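Local coordinates for protein malonyl CoA-ACP transacylase (Xanthomonas oryzae pv. oryzae, PDB 3K89) that probably transfers the malonyl group from coenzyme A to the acyl carrier protein, the step that supplies malonyl units for fatty acid synthesis, at residues R32-E37 and A71-W76; G84-L89 and P226-V231; L146-E151 and A183-R188; G154-V159 and A175-R180; L221-P226 and A244-L249. All blocks are in the same frame, centred on the assembly; numbering follows the deposited sequence.

Contact 1: residues R32-E37 and A71-W76; sequences RETFAE and AGVAVW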
# COMPACT_ATOMS: atom_id res chain seq x y z
N ARG A 32 14.56 -10.37 11.04
CA ARG A 32 13.69 -11.27 11.79
C ARG A 32 13.32 -10.71 13.17
O ARG A 32 12.25 -11.02 13.71
CB ARG A 32 14.34 -12.65 11.93
CG ARG A 32 14.22 -13.47 10.66
CD ARG A 32 15.05 -14.72 10.71
NE ARG A 32 14.41 -15.74 11.54
CZ ARG A 32 14.86 -16.99 11.64
NH1 ARG A 32 15.94 -17.37 10.98
NH2 ARG A 32 14.22 -17.86 12.41
N GLU A 33 14.19 -9.88 13.74
CA GLU A 33 13.88 -9.21 15.01
C GLU A 33 12.69 -8.26 14.83
O GLU A 33 11.80 -8.21 15.69
CB GLU A 33 15.11 -8.47 15.55
CG GLU A 33 16.20 -9.41 16.01
CD GLU A 33 17.51 -8.69 16.31
OE1 GLU A 33 17.59 -7.45 16.13
OE2 GLU A 33 18.47 -9.38 16.71
N THR A 34 12.69 -7.52 13.72
CA THR A 34 11.58 -6.62 13.40
C THR A 34 10.28 -7.39 13.18
O THR A 34 9.23 -6.97 13.67
CB THR A 34 11.95 -5.76 12.17
OG1 THR A 34 13.06 -4.95 12.56
CG2 THR A 34 10.80 -4.86 11.76
N PHE A 35 10.36 -8.51 12.47
CA PHE A 35 9.16 -9.35 12.28
C PHE A 35 8.64 -9.87 13.62
O PHE A 35 7.44 -9.90 13.82
CB PHE A 35 9.42 -10.52 11.33
CG PHE A 35 9.19 -10.18 9.88
CD1 PHE A 35 10.15 -9.49 9.16
CD2 PHE A 35 8.03 -10.59 9.24
CE1 PHE A 35 9.95 -9.18 7.80
CE2 PHE A 35 7.80 -10.29 7.88
CZ PHE A 35 8.77 -9.58 7.16
N ALA A 36 9.55 -10.23 14.52
CA ALA A 36 9.14 -10.75 15.83
C ALA A 36 8.39 -9.68 16.61
O ALA A 36 7.37 -9.96 17.23
CB ALA A 36 10.35 -11.25 16.60
N GLU A 37 8.87 -8.44 16.54
CA GLU A 37 8.24 -7.30 17.21
C GLU A 37 6.84 -7.04 16.63
O GLU A 37 5.87 -6.88 17.37
CB GLU A 37 9.14 -6.08 17.05
CG GLU A 37 8.66 -4.79 17.72
CD GLU A 37 9.64 -3.65 17.56
OE1 GLU A 37 10.85 -3.92 17.37
OE2 GLU A 37 9.18 -2.47 17.65
N ALA A 71 7.45 -6.16 6.87
CA ALA A 71 8.46 -6.21 5.81
C ALA A 71 8.98 -4.82 5.46
O ALA A 71 10.19 -4.61 5.36
CB ALA A 71 7.87 -6.90 4.58
N GLY A 72 8.08 -3.85 5.33
CA GLY A 72 8.51 -2.48 4.99
C GLY A 72 9.30 -1.84 6.12
O GLY A 72 10.31 -1.17 5.88
N VAL A 73 8.83 -2.02 7.35
CA VAL A 73 9.54 -1.50 8.49
C VAL A 73 10.90 -2.19 8.65
O VAL A 73 11.88 -1.52 9.03
CB VAL A 73 8.67 -1.54 9.79
CG1 VAL A 73 9.47 -1.07 11.00
CG2 VAL A 73 7.44 -0.64 9.62
N ALA A 74 10.99 -3.49 8.36
CA ALA A 74 12.31 -4.18 8.43
C ALA A 74 13.33 -3.55 7.48
O ALA A 74 14.47 -3.27 7.87
CB ALA A 74 12.18 -5.67 8.17
N VAL A 75 12.92 -3.28 6.24
CA VAL A 75 13.83 -2.67 5.28
C VAL A 75 14.16 -1.21 5.70
O VAL A 75 15.30 -0.76 5.56
CB VAL A 75 13.30 -2.75 3.84
CG1 VAL A 75 14.32 -2.11 2.85
CG2 VAL A 75 13.03 -4.23 3.48
N TRP A 76 13.16 -0.50 6.23
CA TRP A 76 13.35 0.86 6.73
C TRP A 76 14.43 0.89 7.81
O TRP A 76 15.34 1.73 7.77
CB TRP A 76 12.03 1.38 7.33
CG TRP A 76 12.17 2.70 8.07
CD1 TRP A 76 12.13 2.89 9.44
CD2 TRP A 76 12.39 3.98 7.49
NE1 TRP A 76 12.28 4.23 9.72
CE2 TRP A 76 12.46 4.92 8.55
CE3 TRP A 76 12.53 4.43 6.17
CZ2 TRP A 76 12.66 6.28 8.34
CZ3 TRP A 76 12.73 5.79 5.96
CH2 TRP A 76 12.79 6.70 7.04
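This is helix-helix packing in the large, alpha/beta-hydrolase-like part of the acyltransferase fold: Thr34 and Phe35 of helix 30-42 lie against Ala71, Val73 and Ala74 of helix 61-81. The two helices run roughly antiparallel, at 139°, and their axes over these segments come within 8.8 Å. Small residues make the close approach possible. The CA atoms of Thr34 and Ala74 are 5.6 Å apart. Thr34 meets helix 61-81 with its methyl group. Its first torsion (-64°) sets OG1 beside the backbone N and places CG2 anti to that N, against the N and CA of Ala74. Thr34 CG2 lies 3.7 Å from Ala74 N, and Val73 CG1 touches the same methyl more loosely. The hydroxyl turns to its own helix: OG1 bonds to the side-chain amide of Gln30, and the same nitrogen, NE2, bonds to the carbonyl of Ala74. Gln30, at the start of helix 30-42, links Thr34 to helix 61-81. Phe35 fills the other end of the contact. Its ring reaches toward Ala71 and Ala74 with CZ and CE1 in front, at a slant to the ring plane. Trp47 of helix 46-52 meets the Phe35 ring edge-to-face. All five touching residues are buried, and they meet mostly through carbon atoms. Phe35 CE1 is 4.2 Å from Ala74 CB, while Phe35 CZ comes to 3.6 Å from Ala71 CA.

Contact 2: residues G84-L89 and P226-V231; sequences GQRPAL and PQIPVV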
# COMPACT_ATOMS: atom_id res chain seq x y z
N GLY A 84 21.92 5.04 5.28
CA GLY A 84 21.31 5.51 4.04
C GLY A 84 20.80 6.92 4.25
O GLY A 84 20.48 7.31 5.38
N GLN A 85 20.72 7.70 3.17
CA GLN A 85 20.16 9.04 3.23
C GLN A 85 18.73 9.00 3.80
O GLN A 85 17.95 8.13 3.43
CB GLN A 85 20.16 9.68 1.83
CG GLN A 85 21.57 10.04 1.30
CD GLN A 85 21.59 10.50 -0.16
OE1 GLN A 85 22.65 10.88 -0.68
NE2 GLN A 85 20.44 10.47 -0.83
N ARG A 86 18.42 9.91 4.73
CA ARG A 86 17.05 10.05 5.23
C ARG A 86 16.13 10.73 4.22
O ARG A 86 16.44 11.84 3.76
CB ARG A 86 17.02 10.81 6.56
CG ARG A 86 16.69 9.96 7.76
CD ARG A 86 16.96 10.71 9.07
NE ARG A 86 16.39 12.07 9.09
CZ ARG A 86 15.14 12.37 9.43
NH1 ARG A 86 14.28 11.42 9.78
NH2 ARG A 86 14.73 13.64 9.41
N PRO A 87 14.99 10.09 3.89
CA PRO A 87 14.07 10.73 2.96
C PRO A 87 13.40 11.97 3.57
O PRO A 87 13.22 12.03 4.80
CB PRO A 87 13.04 9.63 2.66
CG PRO A 87 13.06 8.76 3.88
CD PRO A 87 14.50 8.78 4.37
N ALA A 88 13.03 12.92 2.72
CA ALA A 88 12.36 14.14 3.15
C ALA A 88 10.85 13.94 3.22
O ALA A 88 10.16 14.68 3.93
CB ALA A 88 12.69 15.29 2.22
N LEU A 89 10.35 12.95 2.47
CA LEU A 89 8.91 12.64 2.46
C LEU A 89 8.69 11.14 2.33
O LEU A 89 9.55 10.44 1.80
CB LEU A 89 8.24 13.33 1.28
CG LEU A 89 8.19 14.86 1.27
CD1 LEU A 89 7.79 15.39 -0.10
CD2 LEU A 89 7.24 15.40 2.35
N PRO A 226 4.64 13.15 13.44
CA PRO A 226 5.53 12.50 12.47
C PRO A 226 6.90 13.18 12.39
O PRO A 226 6.99 14.41 12.38
CB PRO A 226 4.78 12.64 11.14
CG PRO A 226 3.86 13.81 11.34
CD PRO A 226 3.47 13.77 12.80
N GLN A 227 7.94 12.35 12.30
CA GLN A 227 9.31 12.83 12.13
C GLN A 227 9.64 13.14 10.68
O GLN A 227 10.61 13.88 10.38
CB GLN A 227 10.27 11.79 12.68
CG GLN A 227 10.15 11.64 14.19
CD GLN A 227 10.52 10.24 14.67
OE1 GLN A 227 11.15 9.46 13.95
NE2 GLN A 227 10.12 9.92 15.90
N ILE A 228 8.85 12.56 9.77
CA ILE A 228 8.96 12.80 8.33
C ILE A 228 7.53 12.86 7.82
O ILE A 228 6.73 12.02 8.22
CB ILE A 228 9.72 11.65 7.57
CG1 ILE A 228 11.09 11.36 8.21
CG2 ILE A 228 9.89 12.00 6.09
CD1 ILE A 228 11.79 10.09 7.69
N PRO A 229 7.18 13.86 6.99
CA PRO A 229 5.77 13.98 6.59
C PRO A 229 5.36 12.83 5.67
O PRO A 229 6.16 12.36 4.85
CB PRO A 229 5.70 15.31 5.84
CG PRO A 229 6.98 16.05 6.24
CD PRO A 229 7.99 14.98 6.46
N VAL A 230 4.10 12.43 5.81
CA VAL A 230 3.50 11.37 4.99
C VAL A 230 2.44 11.95 4.05
O VAL A 230 1.43 12.52 4.49
CB VAL A 230 2.91 10.26 5.89
CG1 VAL A 230 2.30 9.15 5.04
CG2 VAL A 230 3.99 9.68 6.80
N VAL A 231 2.70 11.82 2.76
CA VAL A 231 1.71 12.18 1.74
C VAL A 231 0.66 11.05 1.67
O VAL A 231 1.01 9.92 1.33
CB VAL A 231 2.39 12.37 0.37
CG1 VAL A 231 1.35 12.71 -0.69
CG2 VAL A 231 3.45 13.46 0.46
O HOH W 1 12.00 15.16 8.31
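Ile228 and Pro229 lie against Arg86, Pro87, Ala88 and Leu89, at the start of strand 86-92 in the parallel sheet of the alpha/beta-hydrolase-like core. This strand leads toward the predicted nucleophile Ser94. Segment 226-231 is an irregular loop here, and Pro229 joins the strand through a backbone hydrogen bond with Leu90. Ile228 sits centrally and points at the strand. Its first torsion (-53°) puts CG2 anti to the backbone N and CG1 beside it, and both branches lie near the Pro87 carbonyl oxygen. The CG1-CD1 arm runs at a slant past Arg86, with Ile228 CD1 3.5 Å from Arg86 NH1. Ile228 CD1 also touches the Pro87 ring, at 4.2 Å from Pro87 CG. The Ile228 CG2 branch lies against the carbonyls of Pro87 and Ala88, 3.5 Å from Ala88 O. Pro229 CD packs 3.3 Å from Ala88 O. The Leu89 side chain crosses the Pro229 ring at about a right angle. Leu89 starts away from the loop, but its end swings back, and CD2 reaches Pro229 CB at 3.8 Å. At the more open end the link is polar and indirect. One water donates to Gln227 O at 2.8 Å and accepts a weak hydrogen bond from Arg86 NH2.

Contact 3: residues L146-E151 and A183-R188; sequences LEVCAE and ALLAER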
# COMPACT_ATOMS: atom_id res chain seq x y z
N LEU A 146 -14.18 5.48 -16.04
CA LEU A 146 -15.07 6.14 -15.09
C LEU A 146 -16.51 6.18 -15.59
O LEU A 146 -17.45 6.02 -14.81
CB LEU A 146 -14.57 7.55 -14.79
CG LEU A 146 -13.55 7.75 -13.66
CD1 LEU A 146 -12.57 6.61 -13.49
CD2 LEU A 146 -12.80 9.05 -13.89
N GLU A 147 -16.68 6.36 -16.89
CA GLU A 147 -18.04 6.40 -17.44
C GLU A 147 -18.61 4.98 -17.46
O GLU A 147 -19.78 4.79 -17.16
CB GLU A 147 -18.08 7.09 -18.82
CG GLU A 147 -19.46 7.71 -19.16
CD GLU A 147 -19.55 9.24 -18.90
OE1 GLU A 147 -18.55 9.97 -19.10
OE2 GLU A 147 -20.65 9.71 -18.51
N VAL A 148 -17.76 3.99 -17.77
CA VAL A 148 -18.16 2.57 -17.76
C VAL A 148 -18.63 2.13 -16.36
O VAL A 148 -19.66 1.46 -16.23
CB VAL A 148 -17.03 1.63 -18.29
CG1 VAL A 148 -17.26 0.19 -17.86
CG2 VAL A 148 -16.93 1.68 -19.80
N CYS A 149 -17.90 2.53 -15.32
CA CYS A 149 -18.30 2.18 -13.96
C CYS A 149 -19.70 2.71 -13.63
O CYS A 149 -20.51 2.01 -13.04
CB CYS A 149 -17.29 2.70 -12.93
SG CYS A 149 -15.79 1.74 -12.87
N ALA A 150 -19.96 3.96 -14.02
CA ALA A 150 -21.25 4.57 -13.75
C ALA A 150 -22.36 3.82 -14.49
O ALA A 150 -23.44 3.57 -13.93
CB ALA A 150 -21.23 6.04 -14.17
N GLU A 151 -22.07 3.43 -15.72
CA GLU A 151 -23.05 2.72 -16.56
C GLU A 151 -23.35 1.30 -16.09
O GLU A 151 -24.47 0.82 -16.24
CB GLU A 151 -22.59 2.69 -18.00
CG GLU A 151 -22.60 4.06 -18.66
CD GLU A 151 -22.22 4.02 -20.12
OE1 GLU A 151 -21.85 2.94 -20.63
OE2 GLU A 151 -22.28 5.11 -20.75
N ALA A 183 -17.54 -6.41 -18.95
CA ALA A 183 -18.32 -6.65 -20.18
C ALA A 183 -18.43 -5.38 -21.04
O ALA A 183 -18.21 -5.43 -22.26
CB ALA A 183 -19.71 -7.19 -19.85
N LEU A 184 -18.75 -4.25 -20.41
CA LEU A 184 -18.90 -2.98 -21.12
C LEU A 184 -17.57 -2.49 -21.71
O LEU A 184 -17.53 -1.96 -22.83
CB LEU A 184 -19.54 -1.90 -20.23
CG LEU A 184 -20.98 -2.12 -19.75
CD1 LEU A 184 -21.46 -0.93 -18.93
CD2 LEU A 184 -21.94 -2.39 -20.92
N LEU A 185 -16.49 -2.69 -20.96
CA LEU A 185 -15.15 -2.39 -21.46
C LEU A 185 -14.81 -3.23 -22.68
O LEU A 185 -14.26 -2.71 -23.66
CB LEU A 185 -14.10 -2.57 -20.36
CG LEU A 185 -14.00 -1.44 -19.33
CD1 LEU A 185 -13.30 -1.93 -18.08
CD2 LEU A 185 -13.30 -0.20 -19.89
N ALA A 186 -15.17 -4.51 -22.62
CA ALA A 186 -14.94 -5.45 -23.72
C ALA A 186 -15.72 -5.08 -24.98
O ALA A 186 -15.19 -5.22 -26.09
CB ALA A 186 -15.27 -6.87 -23.29
N GLU A 187 -16.95 -4.60 -24.82
CA GLU A 187 -17.77 -4.20 -25.98
C GLU A 187 -17.34 -2.83 -26.51
O GLU A 187 -17.74 -2.42 -27.60
CB GLU A 187 -19.27 -4.22 -25.65
CG GLU A 187 -20.15 -4.82 -26.77
CD GLU A 187 -20.39 -6.34 -26.63
OE1 GLU A 187 -20.45 -6.85 -25.49
OE2 GLU A 187 -20.56 -7.03 -27.67
N ARG A 188 -16.52 -2.13 -25.73
CA ARG A 188 -15.95 -0.85 -26.15
C ARG A 188 -14.53 -0.99 -26.72
O ARG A 188 -13.94 -0.01 -27.18
CB ARG A 188 -15.98 0.17 -25.00
CG ARG A 188 -17.35 0.80 -24.80
CD ARG A 188 -17.51 1.42 -23.42
NE ARG A 188 -16.85 2.71 -23.32
CZ ARG A 188 -17.48 3.87 -23.13
NH1 ARG A 188 -18.80 3.90 -23.00
NH2 ARG A 188 -16.78 5.00 -23.06
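Arg188 closes one end of a helix pair by lying across Val148. Its CB points toward helix 142-152. The chain runs out past Val148 in the opposite sense to the valine side chain, then bends at chi3 (78°). Contact begins at Arg188 CD, which lies 3.7 Å from Val148 CG2. Arg188 NE and CZ meet Val148 CG2 too, at 3.7 and 4.0 Å. Val148 CG2 therefore covers one face of the guanidinium. At the tip, NH1 of Arg188 lies 4.0 Å from OE1 of Glu151. This salt bridge is long. The carboxylate and guanidinium planes stand 72° apart. The other methyl of Val148, CG1, fits between Leu184 and Leu185, at 3.9 Å from both Leu184 CB and Leu185 CG. Leu184 also touches Glu151, its CD1 3.9 Å from Glu151 CB. The helix segments run at 129° to each other, with axes 9.9 Å apart at closest approach. On its inner side helix 142-152 packs through Cys149 on Val158 of the sheet. Two helices on one face of an antiparallel sheet, in beta-alpha-beta-beta-alpha-beta order, are typical of the ferredoxin-like small part of this acyltransferase fold.

Contact 4: residues G154-V159 and A175-R180; sequences GSQVVV and AAAVDR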
# COMPACT_ATOMS: atom_id res chain seq x y z
N GLY A 154 -25.78 -0.05 -11.84
CA GLY A 154 -27.16 -0.36 -11.50
C GLY A 154 -27.44 -0.03 -10.05
O GLY A 154 -27.19 1.11 -9.61
N SER A 155 -27.91 -1.03 -9.31
CA SER A 155 -28.23 -0.91 -7.89
C SER A 155 -27.08 -1.39 -7.01
O SER A 155 -27.22 -1.48 -5.79
CB SER A 155 -29.47 -1.73 -7.55
OG SER A 155 -30.61 -1.18 -8.20
N GLN A 156 -25.95 -1.70 -7.63
CA GLN A 156 -24.79 -2.21 -6.91
C GLN A 156 -23.65 -1.20 -6.99
O GLN A 156 -23.86 -0.07 -7.44
CB GLN A 156 -24.37 -3.58 -7.46
CG GLN A 156 -25.42 -4.66 -7.19
CD GLN A 156 -25.05 -5.98 -7.84
OE1 GLN A 156 -24.81 -6.04 -9.04
NE2 GLN A 156 -25.01 -7.05 -7.05
N VAL A 157 -22.46 -1.60 -6.55
CA VAL A 157 -21.32 -0.68 -6.49
C VAL A 157 -20.20 -1.15 -7.39
O VAL A 157 -19.75 -2.29 -7.30
CB VAL A 157 -20.81 -0.52 -5.02
CG1 VAL A 157 -19.46 0.24 -5.00
CG2 VAL A 157 -21.87 0.20 -4.17
N VAL A 158 -19.76 -0.28 -8.30
CA VAL A 158 -18.49 -0.48 -9.00
C VAL A 158 -17.89 0.89 -9.25
O VAL A 158 -18.52 1.76 -9.86
CB VAL A 158 -18.61 -1.34 -10.30
CG1 VAL A 158 -19.63 -0.75 -11.28
CG2 VAL A 158 -17.24 -1.55 -10.96
N VAL A 159 -16.67 1.08 -8.76
CA VAL A 159 -16.03 2.39 -8.78
C VAL A 159 -14.53 2.22 -9.00
O VAL A 159 -13.98 1.15 -8.74
CB VAL A 159 -16.25 3.16 -7.43
CG1 VAL A 159 -17.72 3.56 -7.19
CG2 VAL A 159 -15.67 2.39 -6.22
N ALA A 175 -19.12 -7.97 -6.92
CA ALA A 175 -18.59 -8.83 -7.95
C ALA A 175 -19.37 -8.71 -9.27
O ALA A 175 -18.77 -8.58 -10.33
CB ALA A 175 -18.56 -10.30 -7.48
N ALA A 176 -20.70 -8.74 -9.18
CA ALA A 176 -21.54 -8.72 -10.39
C ALA A 176 -21.36 -7.42 -11.14
O ALA A 176 -21.33 -7.41 -12.36
CB ALA A 176 -23.00 -8.91 -10.03
N ALA A 177 -21.18 -6.33 -10.40
CA ALA A 177 -21.00 -5.02 -11.01
C ALA A 177 -19.63 -4.84 -11.66
O ALA A 177 -19.53 -4.21 -12.72
CB ALA A 177 -21.27 -3.91 -9.98
N VAL A 178 -18.58 -5.39 -11.04
CA VAL A 178 -17.26 -5.40 -11.64
C VAL A 178 -17.32 -6.21 -12.94
O VAL A 178 -16.81 -5.79 -13.98
CB VAL A 178 -16.18 -5.94 -10.64
CG1 VAL A 178 -14.84 -6.14 -11.33
CG2 VAL A 178 -16.04 -4.98 -9.46
N ASP A 179 -18.01 -7.35 -12.90
CA ASP A 179 -18.13 -8.18 -14.11
C ASP A 179 -18.91 -7.45 -15.20
O ASP A 179 -18.51 -7.50 -16.37
CB ASP A 179 -18.74 -9.55 -13.80
CG ASP A 179 -17.72 -10.54 -13.25
OD1 ASP A 179 -16.50 -10.30 -13.38
OD2 ASP A 179 -18.15 -11.57 -12.69
N ARG A 180 -19.98 -6.74 -14.84
CA ARG A 180 -20.69 -5.90 -15.81
C ARG A 180 -19.78 -4.81 -16.41
O ARG A 180 -19.79 -4.59 -17.63
CB ARG A 180 -21.97 -5.29 -15.24
CG ARG A 180 -23.10 -6.29 -14.98
CD ARG A 180 -24.39 -5.57 -14.64
NE ARG A 180 -24.31 -4.69 -13.47
CZ ARG A 180 -24.57 -5.07 -12.22
NH1 ARG A 180 -24.90 -6.33 -11.96
NH2 ARG A 180 -24.49 -4.19 -11.23
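A bend at chi3 (-58°) turns the guanidinium of Arg180 back along its own helix, to meet the extended side chain of Gln156. One guanidinium face lies over Ala176 O and Ala177 CA. Both end nitrogens, NH1 and NH2 of Arg180, grip a single atom, Gln156 OE1, at 2.9 Å each. NH2 comes in on a lone pair in the carbonyl plane. NH1 lies nearly in line with the C=O bond, at 167°. Both hydrogen bonds are somewhat bent, as expected for two donors sharing one acceptor. The side chains cross at about a right angle, yet the amide and guanidinium planes are only 24° apart. Ala176 CB packs beside the amide, 3.5 Å from Gln156 OE1. Next to this polar pair the strand meets the helix through small apolar groups. Ala177 CB sits 3.7 Å from Val158 CB and close to Val157 O. Val158 CG2 touches Val178 CG2 at 3.9 Å. Arg180 NE bonds to Ala152 O, at the end of helix 142-152. The arginine thus ties two helices and the loop before strand 158-165 together. Its partners here are neutral oxygens, so the cation is probably stabilised by carbonyl dipoles, and the pair of hydrogen bonds to OE1 fixes the orientation of the glutamine amide.

Contact 5: residues L221-P226 and A244-L249; sequences LSWHAP and AIRQAL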
# COMPACT_ATOMS: atom_id res chain seq x y z
N LEU A 221 -5.35 4.05 20.36
CA LEU A 221 -3.88 4.03 20.30
C LEU A 221 -3.24 5.38 20.55
O LEU A 221 -3.87 6.43 20.44
CB LEU A 221 -3.43 3.50 18.93
CG LEU A 221 -4.02 2.16 18.46
CD1 LEU A 221 -3.63 1.89 17.00
CD2 LEU A 221 -3.66 0.96 19.34
N SER A 222 -1.95 5.33 20.89
CA SER A 222 -1.10 6.50 21.02
C SER A 222 -0.58 6.91 19.64
O SER A 222 0.01 6.10 18.92
CB SER A 222 0.06 6.14 21.96
OG SER A 222 0.94 7.24 22.11
N TRP A 223 -0.82 8.17 19.29
CA TRP A 223 -0.38 8.77 18.02
C TRP A 223 0.65 9.82 18.34
O TRP A 223 0.45 10.67 19.21
CB TRP A 223 -1.58 9.36 17.25
CG TRP A 223 -2.49 8.25 16.78
CD1 TRP A 223 -3.33 7.50 17.55
CD2 TRP A 223 -2.58 7.72 15.45
NE1 TRP A 223 -3.96 6.55 16.78
CE2 TRP A 223 -3.50 6.65 15.49
CE3 TRP A 223 -1.98 8.05 14.22
CZ2 TRP A 223 -3.85 5.91 14.35
CZ3 TRP A 223 -2.32 7.30 13.08
CH2 TRP A 223 -3.24 6.24 13.16
N HIS A 224 1.79 9.74 17.65
CA HIS A 224 2.89 10.67 17.84
C HIS A 224 3.07 11.59 16.63
O HIS A 224 2.63 11.26 15.51
CB HIS A 224 4.17 9.87 18.09
CG HIS A 224 4.03 8.87 19.19
ND1 HIS A 224 4.05 9.22 20.52
CD2 HIS A 224 3.84 7.53 19.16
CE1 HIS A 224 3.89 8.14 21.26
NE2 HIS A 224 3.75 7.10 20.46
N ALA A 225 3.72 12.73 16.86
CA ALA A 225 4.02 13.67 15.78
C ALA A 225 4.95 13.01 14.75
O ALA A 225 5.90 12.32 15.13
CB ALA A 225 4.66 14.93 16.34
N PRO A 226 4.64 13.15 13.44
CA PRO A 226 5.53 12.50 12.47
C PRO A 226 6.90 13.18 12.39
O PRO A 226 6.99 14.41 12.38
CB PRO A 226 4.78 12.64 11.14
CG PRO A 226 3.86 13.81 11.34
CD PRO A 226 3.47 13.77 12.80
N ALA A 244 -6.46 14.75 12.02
CA ALA A 244 -6.49 14.87 10.57
C ALA A 244 -5.86 13.65 9.89
O ALA A 244 -6.38 13.17 8.89
CB ALA A 244 -5.81 16.15 10.12
N ILE A 245 -4.75 13.16 10.44
CA ILE A 245 -4.11 11.96 9.91
C ILE A 245 -5.07 10.78 10.01
O ILE A 245 -5.29 10.07 9.03
CB ILE A 245 -2.78 11.66 10.62
CG1 ILE A 245 -1.76 12.74 10.23
CG2 ILE A 245 -2.27 10.26 10.25
CD1 ILE A 245 -0.47 12.81 11.05
N ARG A 246 -5.67 10.59 11.20
CA ARG A 246 -6.65 9.52 11.37
C ARG A 246 -7.86 9.66 10.47
O ARG A 246 -8.31 8.67 9.91
CB ARG A 246 -7.06 9.36 12.83
CG ARG A 246 -5.90 8.87 13.71
CD ARG A 246 -6.35 8.72 15.14
NE ARG A 246 -6.43 10.04 15.79
CZ ARG A 246 -7.52 10.52 16.39
NH1 ARG A 246 -8.65 9.82 16.43
NH2 ARG A 246 -7.46 11.72 16.96
N GLN A 247 -8.39 10.87 10.32
CA GLN A 247 -9.54 11.07 9.44
C GLN A 247 -9.19 10.69 7.99
O GLN A 247 -10.00 10.08 7.29
CB GLN A 247 -10.07 12.51 9.51
CG GLN A 247 -11.31 12.80 8.62
CD GLN A 247 -12.51 11.89 8.89
OE1 GLN A 247 -12.65 11.32 9.98
NE2 GLN A 247 -13.38 11.75 7.90
N ALA A 248 -7.97 11.04 7.56
CA ALA A 248 -7.53 10.69 6.22
C ALA A 248 -7.37 9.19 6.05
O ALA A 248 -7.55 8.69 4.93
CB ALA A 248 -6.22 11.41 5.87
N LEU A 249 -7.04 8.47 7.13
CA LEU A 249 -6.99 7.01 7.10
C LEU A 249 -8.38 6.37 7.07
O LEU A 249 -8.59 5.34 6.41
CB LEU A 249 -6.21 6.44 8.30
CG LEU A 249 -4.72 6.76 8.28
CD1 LEU A 249 -4.13 6.47 9.65
CD2 LEU A 249 -3.96 5.94 7.19
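Trp223 is the bump in this contact, and its hollow on helix 242-254 is lined by Ile245, Arg246 and Leu249. Arg246 covers one face of the ring with its aliphatic part. Its CG stands over the six-membered ring of Trp223 in a CH-pi contact, 3.6 Å from the centroid and 8° off the normal. Arg246 CD continues across the ring junction, 3.5 Å from Trp223 CE2. A bend at chi3 (-77°) then lifts the guanidinium high above the five-membered ring, with Arg246 CZ 5.4 Å from the centroid of that Trp223 ring. The guanidinium plane is tilted 49° from the indole, and any cation-pi attraction is weak at best. Leu249, nearly one turn further along the helix, points back at Trp223 and meets the far end of the indole. Its CD1 lies 3.6 Å from Trp223 CH2. Ile245 closes the side of the hollow, with CG2 4.1 Å from Trp223 CZ3. Its CD1 reaches Pro226, 4.4 Å from Pro226 CD. Polar ends look elsewhere: Trp223 NE1 bonds to Met218 O and Arg246 NE to Ser242 OG. Helix 208-219 therefore borders the contact through Met218, helix 95-103 packs against Ile245 and Leu249 through Leu101, and strand 231-232 touches the same two residues through Gln232.

The contacts form two groups. Contacts 1, 2 and 5 belong to the large part of the fold; contacts 3 and 4 belong to the small ferredoxin-like part. The centres of contacts 1 and 3 are 42 Å apart, on opposite sides of the chain's centre. Contacts 1 and 2 touch where Trp76 CH2 meets Ile228 CD1 at 3.6 Å. Contacts 2 and 5 share Pro226. Contacts 3 and 4 share helix 175-187, with centres 11 Å apart. The predicted active-site residues lie between the groups: Leu249 of contact 5 is about 9 Å from both Ser94 and His203 between side chains, and Val157 of contact 4 is about 10 Å from His203. The side chain of Ala71 in contact 1 is about 11 Å from a bound glycerol.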